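Local coordinates for ABC transporter, substrate-binding protein (Clostridium perfringens, PDB 4EDP) that probably captures a solute outside the cell and hands it to an ABC transporter, as extracellular substrate-binding proteins of this family do, at residues T90-S95 and G104-L109; M181-A186 and V191-D196. All coordinates share one frame; numbering follows the deposited sequence.

In the fold
Both contacts join segments close in sequence, interaction 1 across helix 94-103 and interaction 2 across the end of helix 178-189, and they come in series: interaction 1 closes before interaction 2 opens. Interaction 1 lies on strand 89-93, which pairs in parallel with strand 37-41 and antiparallel with strand 262-269, and on the loop after helix 94-103. Interaction 2 joins helix 178-189 to the short helix 193-196, in the neighbourhood of helices 199-208 and 332-350. Their centres are 26 Å apart and their nearest atoms about 10 Å, so they do not touch. The arrangement is consistent with the two-lobed fold of periplasmic-binding-protein relatives, each contact packing its own lobe locally.

Interaction 1: T90-S95 and G104-L109. With ACT (acetate ion), chain E.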
ATOM      1  N   THR A  90      16.502   2.852   1.907  1.00 18.00           N
ATOM      2  CA  THR A  90      15.309   3.429   2.477  1.00 18.39           C
ATOM      3  C   THR A  90      14.028   2.689   2.138  1.00 16.58           C
ATOM      4  O   THR A  90      13.708   2.471   0.960  1.00 14.23           O
ATOM      5  CB  THR A  90      15.172   4.877   1.963  1.00 18.47           C
ATOM      6  OG1 THR A  90      16.328   5.646   2.362  1.00 18.58           O
ATOM      7  CG2 THR A  90      13.902   5.545   2.491  1.00 21.15           C
ATOM      8  N   TYR A  91      13.313   2.298   3.182  1.00 15.87           N
ATOM      9  CA  TYR A  91      12.002   1.639   3.067  1.00 15.62           C
ATOM     10  C   TYR A  91      10.910   2.717   3.195  1.00 15.83           C
ATOM     11  O   TYR A  91      10.888   3.465   4.174  1.00 16.94           O
ATOM     12  CB  TYR A  91      11.778   0.629   4.201  1.00 15.59           C
ATOM     13  CG  TYR A  91      12.409  -0.746   4.120  1.00 17.41           C
ATOM     14  CD1 TYR A  91      13.749  -0.951   4.392  1.00 19.17           C
ATOM     15  CD2 TYR A  91      11.626  -1.863   3.856  1.00 18.71           C
ATOM     16  CE1 TYR A  91      14.302  -2.238   4.360  1.00 20.35           C
ATOM     17  CE2 TYR A  91      12.163  -3.134   3.818  1.00 18.20           C
ATOM     18  CZ  TYR A  91      13.506  -3.317   4.073  1.00 20.50           C
ATOM     19  OH  TYR A  91      14.032  -4.579   4.052  1.00 19.93           O
ATOM     20  N   LEU A  92      10.011   2.807   2.216  1.00 15.31           N
ATOM     21  CA  LEU A  92       8.894   3.757   2.251  1.00 15.42           C
ATOM     22  C   LEU A  92       7.686   3.215   1.508  1.00 15.12           C
ATOM     23  O   LEU A  92       7.799   2.323   0.658  1.00 14.03           O
ATOM     24  CB  LEU A  92       9.256   5.092   1.556  1.00 14.69           C
ATOM     25  CG  LEU A  92      10.332   6.016   2.158  1.00 16.13           C
ATOM     26  CD1 LEU A  92      10.809   7.067   1.141  1.00 15.56           C
ATOM     27  CD2 LEU A  92       9.793   6.652   3.432  1.00 15.49           C
ATOM     28  N   ALA A  93       6.520   3.750   1.851  1.00 16.80           N
ATOM     29  CA  ALA A  93       5.321   3.482   1.083  1.00 15.48           C
ATOM     30  C   ALA A  93       5.622   4.119  -0.286  1.00 15.46           C
ATOM     31  O   ALA A  93       6.302   5.149  -0.368  1.00 15.36           O
ATOM     32  CB  ALA A  93       4.099   4.130   1.727  1.00 16.88           C
ATOM     33  N   GLU A  94       5.135   3.517  -1.364  1.00 15.09           N
ATOM     34  CA  GLU A  94       5.439   4.033  -2.704  1.00 14.25           C
ATOM     35  C   GLU A  94       5.133   5.537  -2.876  1.00 14.93           C
ATOM     36  O   GLU A  94       5.904   6.254  -3.535  1.00 14.66           O
ATOM     37  CB  GLU A  94       4.697   3.220  -3.779  1.00 13.96           C
ATOM     38  CG  GLU A  94       5.133   3.623  -5.172  1.00 16.60           C
ATOM     39  CD  GLU A  94       4.360   2.977  -6.295  1.00 20.40           C
ATOM     40  OE1 GLU A  94       3.341   2.302  -6.031  1.00 18.51           O
ATOM     41  OE2 GLU A  94       4.778   3.189  -7.457  1.00 21.82           O
ATOM     42  N   SER A  95       4.025   6.015  -2.301  1.00 15.13           N
ATOM     43  CA  SER A  95       3.642   7.437  -2.434  1.00 16.87           C
ATOM     44  C   SER A  95       4.756   8.355  -1.942  1.00 17.09           C
ATOM     45  O   SER A  95       5.012   9.397  -2.543  1.00 18.08           O
ATOM     46  CB  SER A  95       2.348   7.761  -1.686  1.00 18.30           C
ATOM     47  OG  SER A  95       2.513   7.617  -0.290  1.00 21.14           O
ATOM     48  N   GLY A 104      15.351  13.765  -5.947  1.00 23.88           N
ATOM     49  CA  GLY A 104      16.691  13.413  -6.400  1.00 23.99           C
ATOM     50  C   GLY A 104      17.537  12.723  -5.354  1.00 23.67           C
ATOM     51  O   GLY A 104      18.767  12.735  -5.448  1.00 25.86           O
ATOM     52  N   ILE A 105      16.869  12.097  -4.389  0.50 22.46           N
ATOM     53  CA  ILE A 105      17.520  11.410  -3.272  0.50 22.42           C
ATOM     54  C   ILE A 105      17.934   9.972  -3.527  0.50 20.89           C
ATOM     55  O   ILE A 105      18.831   9.455  -2.856  0.50 20.96           O
ATOM     56  CB  ILE A 105      16.552  11.325  -2.069  0.50 22.31           C
ATOM     57  CG1 ILE A 105      16.002  12.709  -1.736  0.50 25.11           C
ATOM     58  CG2 ILE A 105      17.238  10.683  -0.859  0.50 22.46           C
ATOM     59  CD1 ILE A 105      17.077  13.735  -1.517  0.50 27.01           C
ATOM     60  N   PHE A 106      17.287   9.335  -4.496  1.00 18.98           N
ATOM     61  CA  PHE A 106      17.499   7.918  -4.772  1.00 18.94           C
ATOM     62  C   PHE A 106      18.083   7.629  -6.146  1.00 19.70           C
ATOM     63  O   PHE A 106      17.818   8.334  -7.110  1.00 20.37           O
ATOM     64  CB  PHE A 106      16.171   7.152  -4.675  1.00 16.89           C
ATOM     65  CG  PHE A 106      15.443   7.332  -3.369  1.00 16.67           C
ATOM     66  CD1 PHE A 106      16.115   7.205  -2.165  1.00 17.92           C
ATOM     67  CD2 PHE A 106      14.070   7.511  -3.345  1.00 16.43           C
ATOM     68  CE1 PHE A 106      15.446   7.346  -0.964  1.00 18.53           C
ATOM     69  CE2 PHE A 106      13.388   7.644  -2.135  1.00 17.80           C
ATOM     70  CZ  PHE A 106      14.081   7.556  -0.948  1.00 19.00           C
ATOM     71  N   ASP A 107      18.850   6.557  -6.233  1.00 18.29           N
ATOM     72  CA  ASP A 107      19.432   6.168  -7.502  1.00 19.95           C
ATOM     73  C   ASP A 107      18.507   5.394  -8.425  1.00 18.47           C
ATOM     74  O   ASP A 107      17.698   4.581  -7.961  1.00 18.17           O
ATOM     75  CB  ASP A 107      20.582   5.168  -7.284  1.00 21.09           C
ATOM     76  CG  ASP A 107      21.922   5.808  -7.041  1.00 24.95           C
ATOM     77  OD1 ASP A 107      22.057   7.051  -7.079  1.00 28.34           O
ATOM     78  OD2 ASP A 107      22.868   5.015  -6.858  1.00 29.31           O
ATOM     79  N   LYS A 108      18.617   5.643  -9.730  0.50 19.07           N
ATOM     80  CA  LYS A 108      17.876   4.852 -10.714  0.50 18.23           C
ATOM     81  C   LYS A 108      18.677   3.543 -10.665  0.50 17.70           C
ATOM     82  O   LYS A 108      19.901   3.561 -10.804  0.50 18.32           O
ATOM     83  CB  LYS A 108      17.901   5.502 -12.098  0.50 19.51           C
ATOM     84  CG  LYS A 108      17.038   4.803 -13.148  0.50 20.76           C
ATOM     85  CD  LYS A 108      17.220   5.450 -14.510  0.50 23.70           C
ATOM     86  CE  LYS A 108      16.392   4.779 -15.607  0.50 25.75           C
ATOM     87  NZ  LYS A 108      14.934   4.991 -15.439  0.50 25.58           N
ATOM     88  N   LEU A 109      18.007   2.415 -10.463  1.00 15.58           N
ATOM     89  CA  LEU A 109      18.711   1.146 -10.258  1.00 16.35           C
ATOM     90  C   LEU A 109      19.096   0.312 -11.460  1.00 17.65           C
ATOM     91  O   LEU A 109      18.375   0.254 -12.449  1.00 16.86           O
ATOM     92  CB  LEU A 109      17.894   0.281  -9.316  1.00 15.84           C
ATOM     93  CG  LEU A 109      17.557   0.867  -7.938  1.00 15.19           C
ATOM     94  CD1 LEU A 109      16.799  -0.192  -7.120  1.00 16.25           C
ATOM     95  CD2 LEU A 109      18.827   1.329  -7.199  1.00 16.45           C
TER
HETATM   96  C   ACT E 403      11.227  -6.713   4.471  1.00 27.30           C
HETATM   97  O   ACT E 403      12.319  -6.572   3.857  1.00 25.80           O
HETATM   98  OXT ACT E 403      10.417  -7.549   3.990  1.00 27.78           O
HETATM   99  CH3 ACT E 403      10.892  -5.945   5.717  1.00 25.30           C
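Phe106 reaches from the loop after helix 94-103 to strand 89-93, where CE1 and CZ of its ring meet Thr90 and Leu92. The dense part of the contact is here and wholly buried. Leu92 CD1 comes to the ring edge, near its plane, 3.9 Å from Phe106 CZ. Thr90 meets the same end of the ring at about a right angle, its CB 3.8 Å from Phe106 CE1 and its CG2 4.0 Å from Phe106 CZ. Thr90 OG1 is anti to the carbonyl carbon, beside the backbone N (chi1 -60°), and is hydrogen-bonded to Asn270. Within the loop itself, Ile105 CB lies 4.1 Å above one face of the ring, offset toward the rim. Met79 of helix 72-81 also touches Thr90, and Asn268 of strand 262-269 touches Phe106.

The looser side is the loop beyond Phe106, where Lys108 is exposed and the partly exposed Asp107 forms a salt bridge with Lys276. On the strand, Tyr91 is buried but its CB points away from the loop, as expected for alternation along a strand. Its ring meets Tyr136 edge-to-face, and its OH donates a hydrogen bond of 2.6 Å to an acetate ion, probably from the crystallisation liquor, whose O lies at the ring edge, in its plane.

No hydrogen bond joins the two segments, and they bury 102 Å² together. Between them the contact is essentially apolar, through one aromatic side chain; the loop's polar ties, such as those to Lys271 and Lys276, lie outside it, and the threonine hydroxyl is satisfied elsewhere.

Interaction 2: M181-A186 and V191-D196; sequences MVEIAA and VDVKTD
The corner where helix 178-189 gives way to the short, N-capped helix 193-196 brings Ala186 and Val193 together. The methyl of Ala186 faces the turn: CB lies 3.6 Å from Val193 CG1 and 3.4 Å from Val191 O. Val193 divides its branches between two partners. CG1, anti to the carbonyl carbon (chi1 -61°), goes to Ala186 and more loosely to Val182 CG1, 4.3 Å away, while CG2 approaches Glu183 OE2 at 3.9 Å, the two side chains crossing at about a right angle. One backbone bond ties the segments, from Val191 N to Ala186 O (3.3 Å, 144° at the hydrogen).

Asp192 is the N-cap of the second helix. Its OD2 accepts from Lys194 N at 3.0 Å, with the donor above the carboxylate plane, thereby engaging an amide of the first turn. The like-charged Glu183 OE1 and Asp192 OD1 stay 5.7 Å apart, not in contact, and an acetate ion, probably from the crystallisation liquor, lies about 3 Å from the Glu183 side chain.

Around this corner, helix 332-350 packs Phe334 and Trp342 on Val193, and helix 199-208 places Ala201 against Ala186 and Phe202 against Val182.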
ATOM      1  N   MET A 181      -9.552   5.567  -3.800  0.60 12.12           N
ATOM      2  CA  MET A 181     -10.948   5.947  -3.682  0.60 12.76           C
ATOM      3  C   MET A 181     -11.318   6.953  -4.810  0.60 12.20           C
ATOM      4  O   MET A 181     -12.404   6.874  -5.395  0.60 11.42           O
ATOM      5  CB  MET A 181     -11.229   6.473  -2.260  0.60 13.88           C
ATOM      6  CG  MET A 181     -12.675   6.540  -1.961  0.60 17.92           C
ATOM      7  SD  MET A 181     -13.417   4.892  -1.897  0.60 15.94           S
ATOM      8  CE  MET A 181     -15.031   5.351  -2.541  0.60 21.07           C
ATOM      9  N   VAL A 182     -10.410   7.871  -5.136  1.00 12.08           N
ATOM     10  CA  VAL A 182     -10.635   8.829  -6.222  1.00 11.72           C
ATOM     11  C   VAL A 182     -10.671   8.059  -7.561  1.00 11.96           C
ATOM     12  O   VAL A 182     -11.500   8.357  -8.439  1.00 11.73           O
ATOM     13  CB  VAL A 182      -9.561   9.950  -6.257  1.00 13.48           C
ATOM     14  CG1 VAL A 182      -9.735  10.845  -7.476  1.00 12.77           C
ATOM     15  CG2 VAL A 182      -9.577  10.773  -4.962  1.00 12.56           C
ATOM     16  N   GLU A 183      -9.777   7.084  -7.732  1.00 11.14           N
ATOM     17  CA  GLU A 183      -9.745   6.308  -8.984  1.00 10.80           C
ATOM     18  C   GLU A 183     -10.983   5.428  -9.147  1.00 10.27           C
ATOM     19  O   GLU A 183     -11.471   5.218 -10.276  1.00 12.28           O
ATOM     20  CB  GLU A 183      -8.416   5.560  -9.177  1.00 11.18           C
ATOM     21  CG  GLU A 183      -7.244   6.545  -9.311  1.00 14.31           C
ATOM     22  CD  GLU A 183      -6.029   6.028 -10.054  1.00 16.81           C
ATOM     23  OE1 GLU A 183      -6.066   4.903 -10.591  1.00 16.79           O
ATOM     24  OE2 GLU A 183      -5.037   6.809 -10.173  1.00 17.14           O
ATOM     25  N   ILE A 184     -11.509   4.927  -8.035  1.00 10.02           N
ATOM     26  CA  ILE A 184     -12.746   4.165  -8.044  1.00 10.18           C
ATOM     27  C   ILE A 184     -13.886   5.060  -8.568  1.00 10.99           C
ATOM     28  O   ILE A 184     -14.673   4.641  -9.423  1.00 12.23           O
ATOM     29  CB  ILE A 184     -13.063   3.631  -6.622  1.00 10.05           C
ATOM     30  CG1 ILE A 184     -12.153   2.437  -6.294  1.00 11.52           C
ATOM     31  CG2 ILE A 184     -14.548   3.241  -6.541  1.00 13.31           C
ATOM     32  CD1 ILE A 184     -12.121   2.069  -4.812  1.00 13.38           C
ATOM     33  N   ALA A 185     -13.945   6.299  -8.089  1.00  9.79           N
ATOM     34  CA  ALA A 185     -14.945   7.276  -8.530  1.00 10.27           C
ATOM     35  C   ALA A 185     -14.745   7.606 -10.003  1.00 12.47           C
ATOM     36  O   ALA A 185     -15.728   7.772 -10.747  1.00 12.60           O
ATOM     37  CB  ALA A 185     -14.859   8.539  -7.660  1.00 10.92           C
ATOM     38  N   ALA A 186     -13.482   7.681 -10.438  1.00 11.98           N
ATOM     39  CA  ALA A 186     -13.169   7.913 -11.852  1.00 12.81           C
ATOM     40  C   ALA A 186     -13.729   6.776 -12.724  1.00 14.10           C
ATOM     41  O   ALA A 186     -14.207   7.031 -13.835  1.00 14.14           O
ATOM     42  CB  ALA A 186     -11.665   8.038 -12.086  1.00 12.50           C
ATOM     43  N   VAL A 191     -14.231   8.394 -16.828  1.00 14.16           N
ATOM     44  CA  VAL A 191     -13.199   9.308 -17.314  1.00 14.30           C
ATOM     45  C   VAL A 191     -11.950   9.082 -16.460  1.00 14.51           C
ATOM     46  O   VAL A 191     -11.980   9.292 -15.251  1.00 13.38           O
ATOM     47  CB  VAL A 191     -13.623  10.802 -17.231  1.00 13.98           C
ATOM     48  CG1 VAL A 191     -12.457  11.732 -17.664  1.00 15.03           C
ATOM     49  CG2 VAL A 191     -14.876  11.067 -18.072  1.00 13.93           C
ATOM     50  N   ASP A 192     -10.850   8.671 -17.090  1.00 15.52           N
ATOM     51  CA  ASP A 192      -9.595   8.422 -16.372  1.00 16.08           C
ATOM     52  C   ASP A 192      -9.094   9.717 -15.731  1.00 15.07           C
ATOM     53  O   ASP A 192      -9.225  10.771 -16.321  1.00 13.29           O
ATOM     54  CB  ASP A 192      -8.515   7.927 -17.318  1.00 17.09           C
ATOM     55  CG  ASP A 192      -7.270   7.465 -16.578  1.00 24.30           C
ATOM     56  OD1 ASP A 192      -7.315   6.383 -15.932  1.00 25.73           O
ATOM     57  OD2 ASP A 192      -6.233   8.157 -16.652  1.00 22.65           O
ATOM     58  N   VAL A 193      -8.480   9.640 -14.553  1.00 13.36           N
ATOM     59  CA  VAL A 193      -8.024  10.884 -13.904  1.00 13.72           C
ATOM     60  C   VAL A 193      -6.946  11.615 -14.718  1.00 14.11           C
ATOM     61  O   VAL A 193      -6.756  12.812 -14.540  1.00 14.57           O
ATOM     62  CB  VAL A 193      -7.546  10.650 -12.460  1.00 14.36           C
ATOM     63  CG1 VAL A 193      -8.690  10.094 -11.602  1.00 12.14           C
ATOM     64  CG2 VAL A 193      -6.323   9.718 -12.441  1.00 12.90           C
ATOM     65  N   LYS A 194      -6.237  10.914 -15.601  1.00 13.55           N
ATOM     66  CA  LYS A 194      -5.210  11.593 -16.400  1.00 15.10           C
ATOM     67  C   LYS A 194      -5.829  12.423 -17.529  1.00 14.48           C
ATOM     68  O   LYS A 194      -5.153  13.257 -18.130  1.00 15.70           O
ATOM     69  CB  LYS A 194      -4.178  10.618 -16.959  1.00 16.65           C
ATOM     70  CG  LYS A 194      -3.313   9.968 -15.902  1.00 18.14           C
ATOM     71  CD  LYS A 194      -2.256   9.076 -16.504  1.00 20.67           C
ATOM     72  CE  LYS A 194      -1.312   8.554 -15.441  1.00 21.30           C
ATOM     73  NZ  LYS A 194      -0.215   7.709 -16.015  1.00 20.93           N
ATOM     74  N   THR A 195      -7.102  12.196 -17.821  1.00 13.62           N
ATOM     75  CA  THR A 195      -7.784  12.957 -18.864  1.00 13.79           C
ATOM     76  C   THR A 195      -8.257  14.321 -18.385  1.00 14.76           C
ATOM     77  O   THR A 195      -8.153  15.314 -19.105  1.00 15.15           O
ATOM     78  CB  THR A 195      -9.003  12.158 -19.386  1.00 13.51           C
ATOM     79  OG1 THR A 195      -8.528  10.945 -20.003  1.00 13.73           O
ATOM     80  CG2 THR A 195      -9.800  12.968 -20.399  1.00 14.32           C
ATOM     81  N   ASP A 196      -8.781  14.370 -17.161  1.00 13.72           N
ATOM     82  CA  ASP A 196      -9.329  15.612 -16.623  1.00 14.48           C
ATOM     83  C   ASP A 196      -8.845  15.956 -15.207  1.00 14.84           C
ATOM     84  O   ASP A 196      -9.500  16.720 -14.487  1.00 14.33           O
ATOM     85  CB  ASP A 196     -10.854  15.520 -16.623  1.00 12.98           C
ATOM     86  CG  ASP A 196     -11.399  14.491 -15.611  1.00 13.09           C
ATOM     87  OD1 ASP A 196     -10.607  13.716 -15.009  1.00 15.72           O
ATOM     88  OD2 ASP A 196     -12.640  14.444 -15.437  1.00 14.17           O
TER